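Local coordinates for BH2331 protein (Bacillus halodurans, PDB 1VL5), which is a putative methyltransferase that probably transfers methyl groups from S-adenosylmethionine to a substrate not yet identified, at residues G133-L138 with K248-T253. Residues are numbered along the deposited sequence; the frame is centred on the assembly and turned at random.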
loop_
_atom_site.group_PDB
_atom_site.type_symbol
_atom_site.label_atom_id
_atom_site.label_comp_id
_atom_site.label_asym_id
_atom_site.label_seq_id
_atom_site.Cartn_x
_atom_site.Cartn_y
_atom_site.Cartn_z
ATOM N N GLY A 133 11.904 -19.513 -0.264
ATOM C CA GLY A 133 12.855 -18.552 -0.819
ATOM C C GLY A 133 12.192 -17.407 -1.579
ATOM O O GLY A 133 12.881 -16.564 -2.166
ATOM N N GLY A 134 10.866 -17.404 -1.649
ATOM C CA GLY A 134 10.160 -16.318 -2.339
ATOM C C GLY A 134 10.102 -15.062 -1.512
ATOM O O GLY A 134 10.518 -15.065 -0.332
ATOM N N GLN A 135 9.641 -13.961 -2.113
ATOM C CA GLN A 135 9.637 -12.715 -1.360
ATOM C C GLN A 135 8.292 -11.984 -1.392
ATOM O O GLN A 135 7.569 -12.046 -2.360
ATOM C CB GLN A 135 10.745 -11.783 -1.863
ATOM C CG GLN A 135 10.656 -11.507 -3.396
ATOM C CD GLN A 135 11.628 -10.433 -3.889
ATOM O OE1 GLN A 135 11.820 -9.404 -3.240
ATOM N NE2 GLN A 135 12.217 -10.653 -5.064
ATOM N N LEU A 136 7.999 -11.287 -0.299
ATOM C CA LEU A 136 6.884 -10.359 -0.222
ATOM C C LEU A 136 7.464 -8.959 -0.322
ATOM O O LEU A 136 8.359 -8.614 0.413
ATOM C CB LEU A 136 6.147 -10.509 1.110
ATOM C CG LEU A 136 5.129 -9.421 1.430
ATOM C CD1 LEU A 136 3.951 -9.399 0.499
ATOM C CD2 LEU A 136 4.680 -9.626 2.915
ATOM N N LEU A 137 6.884 -8.160 -1.212
ATOM C CA LEU A 137 7.194 -6.767 -1.374
ATOM C C LEU A 137 5.942 -5.984 -1.014
ATOM O O LEU A 137 4.973 -5.973 -1.758
ATOM C CB LEU A 137 7.635 -6.532 -2.835
ATOM C CG LEU A 137 9.008 -7.157 -3.186
ATOM C CD1 LEU A 137 9.155 -7.386 -4.685
ATOM C CD2 LEU A 137 10.190 -6.352 -2.699
ATOM N N LEU A 138 5.985 -5.269 0.110
ATOM C CA LEU A 138 4.827 -4.573 0.637
ATOM C C LEU A 138 5.109 -3.106 0.809
ATOM O O LEU A 138 6.117 -2.736 1.418
ATOM C CB LEU A 138 4.461 -5.195 1.975
ATOM C CG LEU A 138 3.311 -4.673 2.847
ATOM C CD1 LEU A 138 1.991 -4.741 2.151
ATOM C CD2 LEU A 138 3.256 -5.497 4.123
ATOM N N LYS A 248 10.796 -5.644 1.960
ATOM C CA LYS A 248 11.168 -6.850 1.262
ATOM C C LYS A 248 11.384 -7.880 2.360
ATOM O O LYS A 248 12.318 -7.729 3.167
ATOM C CB LYS A 248 12.488 -6.631 0.490
ATOM C CG LYS A 248 12.972 -7.801 -0.370
ATOM C CD LYS A 248 14.380 -7.523 -0.930
ATOM C CE LYS A 248 14.869 -8.601 -1.800
ATOM N NZ LYS A 248 14.377 -8.527 -3.205
ATOM N N ALA A 249 10.498 -8.869 2.423
ATOM C CA ALA A 249 10.530 -9.918 3.434
ATOM C C ALA A 249 10.652 -11.280 2.731
ATOM O O ALA A 249 9.995 -11.522 1.740
ATOM C CB ALA A 249 9.266 -9.881 4.292
ATOM N N ARG A 250 11.539 -12.144 3.220
ATOM C CA ARG A 250 11.783 -13.467 2.654
ATOM C C ARG A 250 11.000 -14.566 3.349
ATOM O O ARG A 250 10.932 -14.617 4.582
ATOM C CB ARG A 250 13.276 -13.742 2.760
ATOM C CG ARG A 250 13.812 -14.959 2.051
ATOM C CD ARG A 250 13.804 -14.798 0.538
ATOM N NE ARG A 250 14.522 -13.633 0.069
ATOM C CZ ARG A 250 14.492 -13.215 -1.186
ATOM N NH1 ARG A 250 13.806 -13.900 -2.090
ATOM N NH2 ARG A 250 15.191 -12.146 -1.561
ATOM N N LYS A 251 10.358 -15.425 2.555
ATOM C CA LYS A 251 9.943 -16.753 3.030
ATOM C C LYS A 251 11.192 -17.675 2.967
ATOM O O LYS A 251 11.770 -17.883 1.907
ATOM C CB LYS A 251 8.839 -17.356 2.198
ATOM C CG LYS A 251 8.476 -18.786 2.507
ATOM C CD LYS A 251 7.108 -19.138 1.893
ATOM C CE LYS A 251 6.554 -20.518 2.380
ATOM N NZ LYS A 251 5.357 -20.929 1.583
ATOM N N PRO A 252 11.641 -18.150 4.113
ATOM C CA PRO A 252 12.915 -18.876 4.163
ATOM C C PRO A 252 13.021 -20.129 3.294
ATOM O O PRO A 252 12.042 -20.801 3.029
ATOM C CB PRO A 252 13.055 -19.193 5.668
ATOM C CG PRO A 252 12.304 -18.112 6.319
ATOM C CD PRO A 252 11.093 -17.930 5.465
ATOM N N THR A 253 14.218 -20.389 2.778
ATOM C CA THR A 253 14.492 -21.610 1.997
ATOM C C THR A 253 14.576 -22.794 2.953
ATOM O O THR A 253 14.762 -22.555 4.149
ATOM C CB THR A 253 15.811 -21.477 1.262
ATOM O OG1 THR A 253 16.810 -21.076 2.203
ATOM C CG2 THR A 253 15.731 -20.431 0.161
#
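K248 NZ donates a hydrogen bond to Q135 OE1 at 2.7 Å, arriving tilted from the carbonyl plane of the amide, and the two side chains reach each other across neighbouring strands. The lysine runs extended until its last torsion, where a bend (chi4 83°) turns the ammonium toward the glutamine. Both ends are fixed further by the end of helix 26-33: NZ also donates to I32 O, and Q135 NE2 to A33 O. Beside this pair, L137 CD2 lies 3.9 Å from K248 CG, the two side chains running alongside each other in the same direction.

Next along the same face, R250 folds back toward G133 and G134 through bends at chi2 (71°) and chi3 (56°). Its NH1 donates a hydrogen bond to G133 O (2.8 Å), which lies slightly out of the guanidinium plane. CB of Q135 lies over one guanidinium face, offset toward its rim and 3.7 Å from R250 NH1. NE forms a salt bridge with E185 of strand 183-195. A leucine in place of R250 would probably leave the carboxylate of E185 without this partner and G133 O without its side-chain donor.

The backbones pair antiparallel. L136 N to A249 O and A249 N to L136 O, both 2.9 Å, form two nearly straight hydrogen bonds, while the side chains of these residues face F182 and L177 on the opposite side of the sheet. Past the regular strand, K251 N still donates to G134 O (2.9 Å). The antiparallel C-terminal strand 236-250 thus joins strand 134-142, itself parallel to strand 104-110, an arrangement characteristic of the Rossmann-like fold of class I S-adenosylmethionine-dependent methyltransferases.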